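Local coordinates for putative cell invasion protein with MAC/Perforin domain (Bacteroides thetaiotaomicron VPI-5482, PDB 3KK7), which is of unestablished function but, as a MACPF-family protein of a human gut symbiont, may insert into membranes or attack cells, at residues Leu191-Ser199 and Ala502-Pro510; Phe349-Gln357 and Tyr533-Leu541. All blocks are in the same frame, centred on the assembly; numbering follows the deposited sequence.

Contact 1. Residues Leu191-Ser199 and Ala502-Pro510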
loop_
_atom_site.group_PDB
_atom_site.type_symbol
_atom_site.label_atom_id
_atom_site.label_comp_id
_atom_site.label_asym_id
_atom_site.label_seq_id
_atom_site.Cartn_x
_atom_site.Cartn_y
_atom_site.Cartn_z
ATOM N N LEU A 191 -8.793 8.405 -11.429
ATOM C CA LEU A 191 -9.024 8.856 -10.054
ATOM C C LEU A 191 -7.895 8.363 -9.142
ATOM O O LEU A 191 -7.554 9.003 -8.156
ATOM C CB LEU A 191 -10.408 8.432 -9.546
ATOM C CG LEU A 191 -11.614 8.966 -10.359
ATOM C CD1 LEU A 191 -12.933 8.565 -9.655
ATOM C CD2 LEU A 191 -11.546 10.501 -10.605
ATOM N N PHE A 192 -7.291 7.232 -9.472
ATOM C CA PHE A 192 -6.072 6.832 -8.776
ATOM C C PHE A 192 -4.894 7.791 -9.082
ATOM O O PHE A 192 -4.128 8.130 -8.179
ATOM C CB PHE A 192 -5.710 5.394 -9.117
ATOM C CG PHE A 192 -4.407 4.956 -8.559
ATOM C CD1 PHE A 192 -4.293 4.648 -7.225
ATOM C CD2 PHE A 192 -3.285 4.854 -9.372
ATOM C CE1 PHE A 192 -3.045 4.242 -6.693
ATOM C CE2 PHE A 192 -2.074 4.440 -8.870
ATOM C CZ PHE A 192 -1.944 4.139 -7.532
ATOM N N VAL A 193 -4.748 8.204 -10.342
ATOM C CA VAL A 193 -3.764 9.231 -10.689
ATOM C C VAL A 193 -4.056 10.490 -9.904
ATOM O O VAL A 193 -3.146 11.096 -9.377
ATOM C CB VAL A 193 -3.741 9.570 -12.177
ATOM C CG1 VAL A 193 -2.802 10.752 -12.434
ATOM C CG2 VAL A 193 -3.329 8.326 -12.983
ATOM N N ASP A 194 -5.323 10.856 -9.787
ATOM C CA ASP A 194 -5.698 11.995 -8.962
ATOM C C ASP A 194 -5.163 11.887 -7.540
ATOM O O ASP A 194 -4.609 12.843 -7.026
ATOM C CB ASP A 194 -7.217 12.160 -8.896
ATOM C CG ASP A 194 -7.638 13.369 -8.063
ATOM O OD1 ASP A 194 -7.545 14.499 -8.573
ATOM O OD2 ASP A 194 -8.062 13.191 -6.902
ATOM N N ALA A 195 -5.350 10.732 -6.912
ATOM C CA ALA A 195 -4.972 10.544 -5.506
ATOM C C ALA A 195 -3.466 10.571 -5.378
ATOM O O ALA A 195 -2.926 11.101 -4.410
ATOM C CB ALA A 195 -5.538 9.268 -4.972
ATOM N N LEU A 196 -2.795 10.074 -6.408
ATOM C CA LEU A 196 -1.333 10.011 -6.446
ATOM C C LEU A 196 -0.702 11.394 -6.394
ATOM O O LEU A 196 0.269 11.592 -5.684
ATOM C CB LEU A 196 -0.876 9.285 -7.717
ATOM C CG LEU A 196 0.462 8.539 -7.719
ATOM C CD1 LEU A 196 0.465 7.400 -6.662
ATOM C CD2 LEU A 196 0.751 7.988 -9.150
ATOM N N TYR A 197 -1.249 12.337 -7.152
ATOM C CA TYR A 197 -0.705 13.687 -7.186
ATOM C C TYR A 197 -1.436 14.739 -6.358
ATOM O O TYR A 197 -0.871 15.791 -6.123
ATOM C CB TYR A 197 -0.563 14.185 -8.634
ATOM C CG TYR A 197 0.644 13.592 -9.301
ATOM C CD1 TYR A 197 1.906 14.104 -9.050
ATOM C CD2 TYR A 197 0.536 12.482 -10.127
ATOM C CE1 TYR A 197 3.026 13.535 -9.609
ATOM C CE2 TYR A 197 1.651 11.916 -10.703
ATOM C CZ TYR A 197 2.898 12.444 -10.438
ATOM O OH TYR A 197 4.029 11.899 -11.004
ATOM N N ASN A 198 -2.658 14.489 -5.913
ATOM C CA ASN A 198 -3.414 15.540 -5.226
ATOM C C ASN A 198 -3.694 15.300 -3.756
ATOM O O ASN A 198 -4.328 16.116 -3.109
ATOM C CB ASN A 198 -4.710 15.846 -5.968
ATOM C CG ASN A 198 -4.457 16.396 -7.354
ATOM O OD1 ASN A 198 -3.551 17.204 -7.562
ATOM N ND2 ASN A 198 -5.248 15.954 -8.311
ATOM N N SER A 199 -3.196 14.192 -3.228
ATOM C CA SER A 199 -3.285 13.905 -1.815
ATOM C C SER A 199 -1.944 13.273 -1.425
ATOM O O SER A 199 -1.074 13.066 -2.284
ATOM C CB SER A 199 -4.491 12.991 -1.515
ATOM O OG SER A 199 -4.324 11.683 -2.027
ATOM N N ALA A 502 8.174 14.610 -12.517
ATOM C CA ALA A 502 6.813 14.429 -13.067
ATOM C C ALA A 502 5.737 15.158 -12.238
ATOM O O ALA A 502 5.933 15.419 -11.063
ATOM C CB ALA A 502 6.481 12.925 -13.175
ATOM N N TYR A 503 4.606 15.482 -12.859
ATOM C CA TYR A 503 3.442 16.032 -12.132
ATOM C C TYR A 503 2.181 15.992 -12.997
ATOM O O TYR A 503 2.260 16.212 -14.209
ATOM C CB TYR A 503 3.681 17.470 -11.585
ATOM C CG TYR A 503 3.950 18.588 -12.603
ATOM C CD1 TYR A 503 5.243 19.014 -12.886
ATOM C CD2 TYR A 503 2.900 19.255 -13.242
ATOM C CE1 TYR A 503 5.481 20.056 -13.820
ATOM C CE2 TYR A 503 3.123 20.278 -14.164
ATOM C CZ TYR A 503 4.407 20.673 -14.447
ATOM O OH TYR A 503 4.616 21.688 -15.358
ATOM N N TYR A 504 1.034 15.703 -12.372
ATOM C CA TYR A 504 -0.266 15.791 -13.050
ATOM C C TYR A 504 -0.518 17.230 -13.519
ATOM O O TYR A 504 -0.077 18.169 -12.874
ATOM C CB TYR A 504 -1.399 15.310 -12.141
ATOM C CG TYR A 504 -2.748 15.425 -12.809
ATOM C CD1 TYR A 504 -3.189 14.463 -13.722
ATOM C CD2 TYR A 504 -3.566 16.541 -12.578
ATOM C CE1 TYR A 504 -4.424 14.603 -14.371
ATOM C CE2 TYR A 504 -4.801 16.687 -13.222
ATOM C CZ TYR A 504 -5.216 15.724 -14.108
ATOM O OH TYR A 504 -6.428 15.894 -14.722
ATOM N N ASP A 505 -1.223 17.378 -14.644
ATOM C CA ASP A 505 -1.364 18.661 -15.330
ATOM C C ASP A 505 -2.400 19.586 -14.693
ATOM O O ASP A 505 -3.535 19.750 -15.178
ATOM C CB ASP A 505 -1.686 18.457 -16.817
ATOM C CG ASP A 505 -1.564 19.741 -17.629
ATOM O OD1 ASP A 505 -0.984 20.720 -17.123
ATOM O OD2 ASP A 505 -2.017 19.773 -18.792
ATOM N N ASP A 506 -1.978 20.186 -13.593
ATOM C CA ASP A 506 -2.727 21.218 -12.931
ATOM C C ASP A 506 -1.697 22.207 -12.453
ATOM O O ASP A 506 -0.855 21.872 -11.634
ATOM C CB ASP A 506 -3.533 20.681 -11.753
ATOM C CG ASP A 506 -4.555 21.704 -11.226
ATOM O OD1 ASP A 506 -4.312 22.935 -11.266
ATOM O OD2 ASP A 506 -5.617 21.261 -10.752
ATOM N N ASP A 507 -1.777 23.425 -12.974
ATOM C CA ASP A 507 -0.849 24.493 -12.631
ATOM C C ASP A 507 -0.668 24.694 -11.110
ATOM O O ASP A 507 0.401 25.135 -10.665
ATOM C CB ASP A 507 -1.258 25.804 -13.342
ATOM C CG ASP A 507 -0.916 25.811 -14.864
ATOM O OD1 ASP A 507 -0.267 24.874 -15.366
ATOM O OD2 ASP A 507 -1.282 26.777 -15.565
ATOM N N TYR A 508 -1.652 24.328 -10.296
ATOM C CA TYR A 508 -1.468 24.488 -8.858
ATOM C C TYR A 508 -0.186 23.795 -8.357
ATOM O O TYR A 508 0.421 24.259 -7.401
ATOM C CB TYR A 508 -2.694 24.015 -8.069
ATOM C CG TYR A 508 -2.603 22.619 -7.414
ATOM C CD1 TYR A 508 -2.061 22.444 -6.142
ATOM C CD2 TYR A 508 -3.103 21.492 -8.053
ATOM C CE1 TYR A 508 -2.011 21.178 -5.552
ATOM C CE2 TYR A 508 -3.048 20.261 -7.472
ATOM C CZ TYR A 508 -2.507 20.102 -6.220
ATOM O OH TYR A 508 -2.451 18.842 -5.653
ATOM N N ILE A 509 0.221 22.695 -9.000
ATOM C CA ILE A 509 1.433 21.963 -8.598
ATOM C C ILE A 509 2.706 22.739 -8.920
ATOM O O ILE A 509 3.459 23.065 -8.010
ATOM C CB ILE A 509 1.495 20.521 -9.184
ATOM C CG1 ILE A 509 0.314 19.686 -8.669
ATOM C CG2 ILE A 509 2.817 19.828 -8.793
ATOM C CD1 ILE A 509 0.165 18.327 -9.322
ATOM N N PRO A 510 2.967 23.050 -10.200
ATOM C CA PRO A 510 4.171 23.897 -10.426
ATOM C C PRO A 510 4.167 25.184 -9.590
ATOM O O PRO A 510 5.228 25.651 -9.173
ATOM C CB PRO A 510 4.138 24.215 -11.932
ATOM C CG PRO A 510 2.790 23.714 -12.440
ATOM C CD PRO A 510 2.298 22.668 -11.458
#
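Y197 lays its ring against the backbone of strand 499-504. The amide N of Y504 stands 3.7 Å above the ring plane, over its centre, while the carbonyl carbon of Y503 lies above the same face nearer the rim. Farther along the ring, CE1 comes within 3.6 Å of Y503 CA, and the hydroxyl end reaches A502, whose CB is 3.4 Å from Y197 OH. With CG anti to its own carbonyl carbon (chi1 -78°), Y197 projects off helix 190-198 toward the strand, and its CB packs on Y504 CB at 3.8 Å. One helical turn earlier, V193 CG1 touches Y504 CD1 at 3.9 Å, the two side chains running at about a right angle.

The polar link lies at the helix end. Y508 OH donates to N198 OD1 over 2.7 Å, at a C=O...donor angle of 125° and tilted 19° from the carbonyl plane; OD1 in turn meets the Y508 ring at its edge, in the ring plane.

Behind this first shell, N198 ND2 donates to D194 OD1 at 2.7 Å, which fixes the amide's rotation and leaves OD1 turned to the tyrosine. Y508 is itself placed by D506, whose OD1 accepts from Y508 N in a capping bond on the turn that leads into the helix. Y197 OH bonds E352 and Y197 O bonds R403. Helix 190-198 of the MACPF region is therefore joined to the D3 region in two ways: a ring over strand backbone, and a buried asparagine whose amide is bonded at both ends.

Contact 2. Residues Phe349-Gln357 and Tyr533-Leu541; sequences FILEENFKQ and YQRYKIYGL
Three hydrogen bonds join the start of helix 353-363 to strand 537-540, two of them made by N354. Its OD1 accepts from G540 N (3.0 Å) on a lone pair in the carbonyl plane, and its ND2 donates to G540 O (2.7 Å), which lies in the amide plane. The side chain thus grips both backbone polar atoms of one glycine, with CG held between its own N and carbonyl carbon (chi1 50°). With an alanine here, G540 N and O would probably both lose these mates, and D406, which also accepts from ND2, would lose this donor. The third bond runs from E353 N to I538 O (2.8 Å), at a C=O...N angle of 171°, though the N-H...O angle is bent to 139°; E352 CA-H also approaches that oxygen.

A water extends the polar contact, accepting from I538 N and donating to E353 OE1 (2.7 Å).

Apolar packing flanks these bonds. L351 sets CB against I538 CD1 and CD2 against Y533 CD2 (3.8 Å). F355 CZ lies 3.6 Å from G540 CA; an approach this close fits the absence of a side chain on the glycine.

E353 OE1 and K537 NZ, opposite in charge, stay beyond salt-bridge distance at 4.4 Å. The chemistry is accordingly that of a side-chain amide and a helix-start N-H satisfying backbone polar atoms of I538 and G540.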
loop_
_atom_site.group_PDB
_atom_site.type_symbol
_atom_site.label_atom_id
_atom_site.label_comp_id
_atom_site.label_asym_id
_atom_site.label_seq_id
_atom_site.Cartn_x
_atom_site.Cartn_y
_atom_site.Cartn_z
ATOM N N PHE A 349 2.718 -0.407 -9.151
ATOM C CA PHE A 349 1.871 0.191 -10.191
ATOM C C PHE A 349 2.124 1.658 -10.507
ATOM O O PHE A 349 1.331 2.275 -11.203
ATOM C CB PHE A 349 0.400 -0.051 -9.832
ATOM C CG PHE A 349 0.045 -1.486 -9.914
ATOM C CD1 PHE A 349 0.404 -2.347 -8.910
ATOM C CD2 PHE A 349 -0.549 -1.996 -11.047
ATOM C CE1 PHE A 349 0.142 -3.671 -9.017
ATOM C CE2 PHE A 349 -0.802 -3.342 -11.160
ATOM C CZ PHE A 349 -0.463 -4.178 -10.153
ATOM N N ILE A 350 3.238 2.200 -10.019
ATOM C CA ILE A 350 3.598 3.603 -10.235
ATOM C C ILE A 350 5.051 3.703 -10.633
ATOM O O ILE A 350 5.850 2.832 -10.297
ATOM C CB ILE A 350 3.283 4.485 -8.995
ATOM C CG1 ILE A 350 3.958 3.963 -7.738
ATOM C CG2 ILE A 350 1.792 4.534 -8.728
ATOM C CD1 ILE A 350 3.619 4.778 -6.533
ATOM N N LEU A 351 5.379 4.748 -11.383
ATOM C CA LEU A 351 6.726 4.922 -11.921
ATOM C C LEU A 351 7.652 5.733 -11.024
ATOM O O LEU A 351 8.881 5.596 -11.113
ATOM C CB LEU A 351 6.652 5.645 -13.264
ATOM C CG LEU A 351 5.907 4.970 -14.378
ATOM C CD1 LEU A 351 5.860 5.921 -15.533
ATOM C CD2 LEU A 351 6.636 3.693 -14.735
ATOM N N GLU A 352 7.062 6.580 -10.185
ATOM C CA GLU A 352 7.784 7.582 -9.422
ATOM C C GLU A 352 8.561 6.962 -8.259
ATOM O O GLU A 352 7.975 6.487 -7.276
ATOM C CB GLU A 352 6.795 8.643 -8.877
ATOM C CG GLU A 352 6.012 9.432 -9.952
ATOM C CD GLU A 352 4.776 8.717 -10.536
ATOM O OE1 GLU A 352 4.411 7.588 -10.120
ATOM O OE2 GLU A 352 4.160 9.301 -11.446
ATOM N N GLU A 353 9.882 7.021 -8.356
ATOM C CA GLU A 353 10.796 6.546 -7.294
ATOM C C GLU A 353 10.394 6.965 -5.880
ATOM O O GLU A 353 10.362 6.153 -4.962
ATOM C CB GLU A 353 12.204 7.100 -7.565
ATOM C CG GLU A 353 13.335 6.083 -7.408
ATOM C CD GLU A 353 13.124 4.849 -8.275
ATOM O OE1 GLU A 353 13.018 4.981 -9.533
ATOM O OE2 GLU A 353 13.033 3.754 -7.662
ATOM N N ASN A 354 10.117 8.256 -5.706
ATOM C CA ASN A 354 9.792 8.799 -4.389
ATOM C C ASN A 354 8.445 8.349 -3.865
ATOM O O ASN A 354 8.297 8.169 -2.653
ATOM C CB ASN A 354 9.892 10.331 -4.331
ATOM C CG ASN A 354 9.143 11.023 -5.463
ATOM O OD1 ASN A 354 9.084 10.519 -6.593
ATOM N ND2 ASN A 354 8.619 12.204 -5.177
ATOM N N PHE A 355 7.471 8.146 -4.755
ATOM C CA PHE A 355 6.170 7.645 -4.301
ATOM C C PHE A 355 6.280 6.175 -3.933
ATOM O O PHE A 355 5.686 5.708 -2.959
ATOM C CB PHE A 355 5.080 7.835 -5.337
ATOM C CG PHE A 355 4.842 9.275 -5.738
ATOM C CD1 PHE A 355 5.406 10.337 -5.033
ATOM C CD2 PHE A 355 3.997 9.556 -6.809
ATOM C CE1 PHE A 355 5.153 11.632 -5.407
ATOM C CE2 PHE A 355 3.741 10.866 -7.195
ATOM C CZ PHE A 355 4.312 11.902 -6.505
ATOM N N LYS A 356 7.059 5.449 -4.714
ATOM C CA LYS A 356 7.287 4.047 -4.461
ATOM C C LYS A 356 7.844 3.876 -3.062
ATOM O O LYS A 356 7.280 3.163 -2.243
ATOM C CB LYS A 356 8.241 3.470 -5.521
ATOM C CG LYS A 356 7.574 3.236 -6.902
ATOM C CD LYS A 356 8.595 2.980 -7.995
ATOM C CE LYS A 356 9.069 1.549 -8.059
ATOM N NZ LYS A 356 8.051 0.709 -8.759
ATOM N N GLN A 357 8.935 4.573 -2.797
ATOM C CA GLN A 357 9.600 4.516 -1.508
ATOM C C GLN A 357 8.688 4.960 -0.358
ATOM O O GLN A 357 8.632 4.315 0.687
ATOM C CB GLN A 357 10.861 5.379 -1.570
ATOM C CG GLN A 357 11.841 5.254 -0.384
ATOM C CD GLN A 357 12.230 3.820 -0.121
ATOM O OE1 GLN A 357 12.284 3.004 -1.054
ATOM N NE2 GLN A 357 12.488 3.487 1.153
ATOM N N TYR A 533 10.963 5.340 -18.481
ATOM C CA TYR A 533 11.136 4.528 -17.285
ATOM C C TYR A 533 12.278 3.522 -17.373
ATOM O O TYR A 533 12.701 2.980 -16.354
ATOM C CB TYR A 533 9.820 3.854 -16.847
ATOM C CG TYR A 533 9.121 2.927 -17.833
ATOM C CD1 TYR A 533 9.703 1.726 -18.242
ATOM C CD2 TYR A 533 7.829 3.202 -18.279
ATOM C CE1 TYR A 533 9.039 0.838 -19.096
ATOM C CE2 TYR A 533 7.163 2.325 -19.153
ATOM C CZ TYR A 533 7.779 1.146 -19.557
ATOM O OH TYR A 533 7.143 0.288 -20.426
ATOM N N GLN A 534 12.766 3.229 -18.565
ATOM C CA GLN A 534 13.899 2.303 -18.659
ATOM C C GLN A 534 15.227 3.011 -18.435
ATOM O O GLN A 534 16.187 2.381 -17.977
ATOM C CB GLN A 534 13.927 1.549 -19.989
ATOM C CG GLN A 534 12.826 0.545 -20.086
ATOM C CD GLN A 534 12.930 -0.339 -21.274
ATOM O OE1 GLN A 534 13.678 -0.082 -22.229
ATOM N NE2 GLN A 534 12.183 -1.415 -21.231
ATOM N N ARG A 535 15.278 4.306 -18.762
ATOM C CA ARG A 535 16.534 5.036 -18.778
ATOM C C ARG A 535 16.565 6.234 -17.855
ATOM O O ARG A 535 17.628 6.802 -17.664
ATOM C CB ARG A 535 16.874 5.460 -20.217
ATOM C CG ARG A 535 17.154 4.263 -21.203
ATOM C CD ARG A 535 17.517 4.728 -22.643
ATOM N NE ARG A 535 18.463 5.853 -22.599
ATOM C CZ ARG A 535 18.694 6.724 -23.587
ATOM N NH1 ARG A 535 18.093 6.601 -24.773
ATOM N NH2 ARG A 535 19.556 7.723 -23.386
ATOM N N TYR A 536 15.433 6.618 -17.266
ATOM C CA TYR A 536 15.415 7.763 -16.348
ATOM C C TYR A 536 14.989 7.367 -14.927
ATOM O O TYR A 536 14.391 6.313 -14.715
ATOM C CB TYR A 536 14.519 8.886 -16.894
ATOM C CG TYR A 536 15.054 9.533 -18.153
ATOM C CD1 TYR A 536 14.950 8.895 -19.378
ATOM C CD2 TYR A 536 15.657 10.784 -18.121
ATOM C CE1 TYR A 536 15.441 9.475 -20.544
ATOM C CE2 TYR A 536 16.153 11.392 -19.295
ATOM C CZ TYR A 536 16.050 10.726 -20.510
ATOM O OH TYR A 536 16.537 11.284 -21.679
ATOM N N LYS A 537 15.374 8.197 -13.964
ATOM C CA LYS A 537 14.828 8.166 -12.624
ATOM C C LYS A 537 13.715 9.210 -12.626
ATOM O O LYS A 537 13.916 10.339 -13.044
ATOM C CB LYS A 537 15.888 8.540 -11.589
ATOM C CG LYS A 537 17.026 7.501 -11.385
ATOM C CD LYS A 537 16.542 6.228 -10.663
ATOM C CE LYS A 537 17.670 5.202 -10.547
ATOM N NZ LYS A 537 17.316 4.075 -9.626
ATOM N N ILE A 538 12.533 8.815 -12.198
ATOM C CA ILE A 538 11.382 9.690 -12.214
ATOM C C ILE A 538 10.944 10.043 -10.780
ATOM O O ILE A 538 10.714 9.157 -9.947
ATOM C CB ILE A 538 10.193 9.041 -12.963
ATOM C CG1 ILE A 538 10.591 8.621 -14.388
ATOM C CG2 ILE A 538 9.033 10.018 -13.027
ATOM C CD1 ILE A 538 9.595 7.721 -14.988
ATOM N N TYR A 539 10.836 11.338 -10.513
ATOM C CA TYR A 539 10.393 11.837 -9.231
ATOM C C TYR A 539 9.157 12.692 -9.434
ATOM O O TYR A 539 9.159 13.610 -10.270
ATOM C CB TYR A 539 11.492 12.659 -8.585
ATOM C CG TYR A 539 12.749 11.869 -8.424
ATOM C CD1 TYR A 539 12.946 11.071 -7.320
ATOM C CD2 TYR A 539 13.736 11.896 -9.391
ATOM C CE1 TYR A 539 14.099 10.330 -7.180
ATOM C CE2 TYR A 539 14.878 11.170 -9.253
ATOM C CZ TYR A 539 15.050 10.387 -8.152
ATOM O OH TYR A 539 16.197 9.664 -8.013
ATOM N N GLY A 540 8.099 12.352 -8.692
ATOM C CA GLY A 540 6.849 13.092 -8.694
ATOM C C GLY A 540 6.951 14.282 -7.735
ATOM O O GLY A 540 7.332 14.128 -6.579
ATOM N N LEU A 541 6.628 15.472 -8.240
ATOM C CA LEU A 541 6.557 16.671 -7.444
ATOM C C LEU A 541 5.144 16.755 -6.821
ATOM O O LEU A 541 4.203 16.062 -7.271
ATOM C CB LEU A 541 6.862 17.884 -8.325
ATOM C CG LEU A 541 8.220 17.872 -9.038
ATOM C CD1 LEU A 541 8.461 19.200 -9.718
ATOM C CD2 LEU A 541 9.387 17.557 -8.090
ATOM O OXT LEU A 541 4.911 17.507 -5.852
HETATM O O HOH W 1 12.081 6.323 -11.656
#

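Overall arrangement
Following the chain from the N terminus, helix 190-198 comes before helix 353-363, both in the MACPF region; the chain then runs through the D2 region before reaching D3. Contact 1 closes a loop of 302 residues when strand 499-504 returns to the first of these helices, and contact 2 closes one of 175 when the C-terminal strand meets the second. Their segments alternate, so the loops cross. The centres are 14 Å apart, and the contacts touch directly: besides the bond between Y197 and E352, A502 N lies 2.6 Å from Y539 O, between neighbouring parallel strands. Two MACPF helices thus pack on one D3 sheet.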